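Local coordinates for PHD finger protein 3 (Homo sapiens, PDB 6IC9), which reads the phosphorylated C-terminal domain of RNA polymerase II through its SPOC domain, the part present here, and regulates neuronal gene expression, at residues W61-K66 and V114-L119. Numbering follows the deposited sequence. Where two conformers were deposited one is given.
Sequences WDYVEK and VKDMYL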
ATOM      1  N   TRP A  61      -5.868   6.162  -9.274  1.00 28.14           N
ATOM      2  CA  TRP A  61      -6.021   7.594  -8.968  1.00 30.70           C
ATOM      3  C   TRP A  61      -7.390   8.130  -9.388  1.00 29.77           C
ATOM      4  O   TRP A  61      -7.941   8.983  -8.701  1.00 30.17           O
ATOM      5  CB  TRP A  61      -4.883   8.411  -9.608  1.00 30.67           C
ATOM      6  CG  TRP A  61      -3.550   7.947  -9.024  1.00 35.05           C
ATOM      7  CD1 TRP A  61      -2.463   7.515  -9.714  1.00 34.67           C
ATOM      8  CD2 TRP A  61      -3.210   7.832  -7.629  1.00 32.41           C
ATOM      9  NE1 TRP A  61      -1.465   7.158  -8.848  1.00 32.73           N
ATOM     10  CE2 TRP A  61      -1.903   7.320  -7.565  1.00 32.96           C
ATOM     11  CE3 TRP A  61      -3.903   8.086  -6.431  1.00 34.16           C
ATOM     12  CZ2 TRP A  61      -1.246   7.073  -6.344  1.00 33.53           C
ATOM     13  CZ3 TRP A  61      -3.259   7.852  -5.214  1.00 39.54           C
ATOM     14  CH2 TRP A  61      -1.937   7.346  -5.184  1.00 36.77           C
ATOM     15  N   ASP A  62      -7.969   7.629 -10.474  1.00 30.54           N
ATOM     16  CA  ASP A  62      -9.358   7.985 -10.789  1.00 31.49           C
ATOM     17  C   ASP A  62     -10.308   7.542  -9.674  1.00 33.14           C
ATOM     18  O   ASP A  62     -11.162   8.306  -9.223  1.00 30.75           O
ATOM     19  CB  ASP A  62      -9.776   7.337 -12.108  1.00 28.92           C
ATOM     20  CG  ASP A  62      -9.066   7.933 -13.305  1.00 39.58           C
ATOM     21  OD1 ASP A  62      -9.155   7.351 -14.412  1.00 40.33           O
ATOM     22  OD2 ASP A  62      -8.386   8.951 -13.131  1.00 44.03           O
ATOM     23  N   TYR A  63     -10.124   6.309  -9.173  1.00 29.31           N
ATOM     24  CA  TYR A  63     -10.947   5.798  -8.088  1.00 26.64           C
ATOM     25  C   TYR A  63     -10.758   6.611  -6.813  1.00 31.20           C
ATOM     26  O   TYR A  63     -11.728   6.913  -6.093  1.00 30.37           O
ATOM     27  CB  TYR A  63     -10.555   4.328  -7.877  1.00 24.68           C
ATOM     28  CG  TYR A  63     -11.184   3.654  -6.720  1.00 29.68           C
ATOM     29  CD1 TYR A  63     -10.398   2.938  -5.812  1.00 26.35           C
ATOM     30  CD2 TYR A  63     -12.560   3.711  -6.518  1.00 29.45           C
ATOM     31  CE1 TYR A  63     -10.966   2.269  -4.725  1.00 32.45           C
ATOM     32  CE2 TYR A  63     -13.148   3.032  -5.422  1.00 28.97           C
ATOM     33  CZ  TYR A  63     -12.350   2.335  -4.541  1.00 32.02           C
ATOM     34  OH  TYR A  63     -12.918   1.666  -3.492  1.00 30.66           O
ATOM     35  N   VAL A  64      -9.506   6.958  -6.496  1.00 28.81           N
ATOM     36  CA  VAL A  64      -9.246   7.712  -5.277  1.00 28.19           C
ATOM     37  C   VAL A  64      -9.953   9.070  -5.350  1.00 30.63           C
ATOM     38  O   VAL A  64     -10.503   9.561  -4.353  1.00 31.67           O
ATOM     39  CB  VAL A  64      -7.722   7.877  -5.059  1.00 30.60           C
ATOM     40  CG1 VAL A  64      -7.429   9.025  -4.067  1.00 31.36           C
ATOM     41  CG2 VAL A  64      -7.045   6.550  -4.573  1.00 28.95           C
ATOM     42  N   GLU A  65      -9.982   9.670  -6.537  1.00 27.87           N
ATOM     43  CA  GLU A  65     -10.713  10.944  -6.705  1.00 33.68           C
ATOM     44  C   GLU A  65     -12.202  10.802  -6.368  1.00 33.91           C
ATOM     45  O   GLU A  65     -12.787  11.672  -5.714  1.00 33.38           O
ATOM     46  CB  GLU A  65     -10.508  11.428  -8.137  1.00 36.89           C
ATOM     47  CG  GLU A  65     -11.212  12.740  -8.489  1.00 41.40           C
ATOM     48  CD  GLU A  65     -10.772  13.181  -9.875  1.00 50.11           C
ATOM     49  OE1 GLU A  65     -11.137  12.495 -10.868  1.00 49.03           O
ATOM     50  OE2 GLU A  65      -9.996  14.152  -9.952  1.00 53.76           O
ATOM     51  N   LYS A  66     -12.837   9.711  -6.817  1.00 33.06           N
ATOM     52  CA  LYS A  66     -14.243   9.465  -6.477  1.00 31.16           C
ATOM     53  C   LYS A  66     -14.419   9.196  -4.998  1.00 32.65           C
ATOM     54  O   LYS A  66     -15.407   9.631  -4.390  1.00 34.96           O
ATOM     55  CB  LYS A  66     -14.799   8.281  -7.278  1.00 33.94           C
ATOM     56  CG  LYS A  66     -14.699   8.442  -8.767  1.00 37.01           C
ATOM     57  CD  LYS A  66     -15.174   7.194  -9.537  1.00 41.16           C
ATOM     58  CE  LYS A  66     -14.808   7.361 -11.033  1.00 50.02           C
ATOM     59  NZ  LYS A  66     -15.189   6.203 -11.911  1.00 56.58           N
ATOM     60  N   VAL A 114     -11.414  -2.529   5.825  1.00 34.77           N
ATOM     61  CA  VAL A 114     -10.693  -1.950   4.704  1.00 34.45           C
ATOM     62  C   VAL A 114     -11.374  -2.355   3.400  1.00 30.43           C
ATOM     63  O   VAL A 114     -11.504  -3.543   3.065  1.00 30.96           O
ATOM     64  CB  VAL A 114      -9.173  -2.227   4.721  1.00 38.27           C
ATOM     65  CG1 VAL A 114      -8.678  -2.795   5.982  1.00 34.12           C
ATOM     66  CG2 VAL A 114      -8.636  -2.852   3.470  1.00 38.08           C
ATOM     67  N   LYS A 115     -11.793  -1.326   2.671  1.00 30.52           N
ATOM     68  CA  LYS A 115     -12.448  -1.506   1.384  1.00 32.12           C
ATOM     69  C   LYS A 115     -11.436  -1.919   0.327  1.00 29.60           C
ATOM     70  O   LYS A 115     -11.737  -2.754  -0.533  1.00 30.16           O
ATOM     71  CB  LYS A 115     -13.145  -0.187   1.009  1.00 34.12           C
ATOM     72  CG  LYS A 115     -14.053  -0.239  -0.244  1.00 34.15           C
ATOM     73  CD  LYS A 115     -14.604   1.168  -0.560  1.00 38.87           C
ATOM     74  CE  LYS A 115     -15.849   1.079  -1.511  1.00 37.71           C
ATOM     75  NZ  LYS A 115     -15.490   0.267  -2.681  1.00 37.07           N
ATOM     76  N   ASP A 116     -10.238  -1.308   0.354  1.00 28.09           N
ATOM     77  CA  ASP A 116      -9.207  -1.534  -0.665  1.00 27.25           C
ATOM     78  C   ASP A 116      -7.833  -1.267  -0.073  1.00 27.68           C
ATOM     79  O   ASP A 116      -7.674  -0.406   0.798  1.00 28.45           O
ATOM     80  CB  ASP A 116      -9.293  -0.593  -1.899  1.00 25.17           C
ATOM     81  CG  ASP A 116     -10.689  -0.467  -2.463  1.00 34.16           C
ATOM     82  OD1 ASP A 116     -11.400   0.487  -2.066  1.00 35.67           O
ATOM     83  OD2 ASP A 116     -11.038  -1.298  -3.304  1.00 32.02           O
ATOM     84  N   MET A 117      -6.854  -2.017  -0.544  1.00 24.17           N
ATOM     85  CA  MET A 117      -5.472  -1.717  -0.208  1.00 23.66           C
ATOM     86  C   MET A 117      -4.603  -1.940  -1.438  1.00 25.00           C
ATOM     87  O   MET A 117      -4.638  -3.015  -2.046  1.00 26.53           O
ATOM     88  CB  MET A 117      -4.987  -2.560   0.971  1.00 28.62           C
ATOM     89  CG  MET A 117      -3.537  -2.217   1.327  1.00 31.61           C
ATOM     90  SD  MET A 117      -3.194  -2.843   2.998  1.00 38.90           S
ATOM     91  CE  MET A 117      -1.592  -2.148   3.251  1.00 38.97           C
ATOM     92  N   TYR A 118      -3.845  -0.924  -1.812  1.00 23.95           N
ATOM     93  CA  TYR A 118      -2.953  -1.006  -2.966  1.00 23.32           C
ATOM     94  C   TYR A 118      -1.512  -0.871  -2.509  1.00 25.12           C
ATOM     95  O   TYR A 118      -1.216  -0.164  -1.538  1.00 27.00           O
ATOM     96  CB  TYR A 118      -3.245   0.108  -3.984  1.00 25.69           C
ATOM     97  CG  TYR A 118      -4.687   0.017  -4.484  1.00 26.81           C
ATOM     98  CD1 TYR A 118      -5.065  -1.020  -5.336  1.00 25.36           C
ATOM     99  CD2 TYR A 118      -5.658   0.933  -4.025  1.00 27.68           C
ATOM    100  CE1 TYR A 118      -6.410  -1.139  -5.757  1.00 27.63           C
ATOM    101  CE2 TYR A 118      -6.989   0.853  -4.458  1.00 25.40           C
ATOM    102  CZ  TYR A 118      -7.345  -0.192  -5.294  1.00 30.09           C
ATOM    103  OH  TYR A 118      -8.655  -0.252  -5.690  1.00 28.30           O
ATOM    104  N   LEU A 119      -0.605  -1.533  -3.219  0.55 24.34           N
ATOM    105  CA  LEU A 119       0.820  -1.494  -2.916  0.55 23.13           C
ATOM    106  C   LEU A 119       1.501  -0.730  -4.019  0.55 24.69           C
ATOM    107  O   LEU A 119       1.469  -1.169  -5.173  0.55 24.15           O
ATOM    108  CB  LEU A 119       1.403  -2.907  -2.833  0.55 25.35           C
ATOM    109  CG  LEU A 119       2.670  -3.247  -2.054  0.55 29.53           C
ATOM    110  CD1 LEU A 119       2.526  -3.021  -0.499  0.55 25.80           C
ATOM    111  CD2 LEU A 119       2.892  -4.752  -2.294  0.55 25.81           C
TER
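Tyr63 reaches from its helix to Lys115 and Asp116 of segment 114-119, an example of a phenol hydroxyl used as both donor and acceptor. Tyr63 OH donates to Asp116 OD1 at a very short 2.4 Å, a length best taken as doubtful, and OD1 lies in the plane of the tyrosine ring, at its edge, while the carboxylate is turned 84° to that ring. The same Tyr63 OH accepts a bond from Lys115 NZ at 3.0 Å. The CB of Tyr63 points toward the strand, and with CG anti to the backbone N (chi1 174°) the ring extends to bring OH up to both partners. Lys115 NZ, beyond a bend at chi4, also hydrogen-bonds the backbone of the bound RNA polymerase II peptide, and Asp116 OD2 hydrogen-bonds one of its polar side chains. With an alanine in place of Lys115, the Tyr63 hydroxyl would probably lose its donor and the peptide backbone a partner. Tyr118 adds van der Waals contact, crossing Tyr63 at about a right angle with its OH 3.6 Å from Tyr63 CE1. Both tyrosines pack on the peptide. Lys115 and Asp116 form a classic beta bulge opposite Ile153, and the contact joins helix 57-70 to strand 114-122, which runs between strands 147-155 and 104-107 in the SPOC sheet.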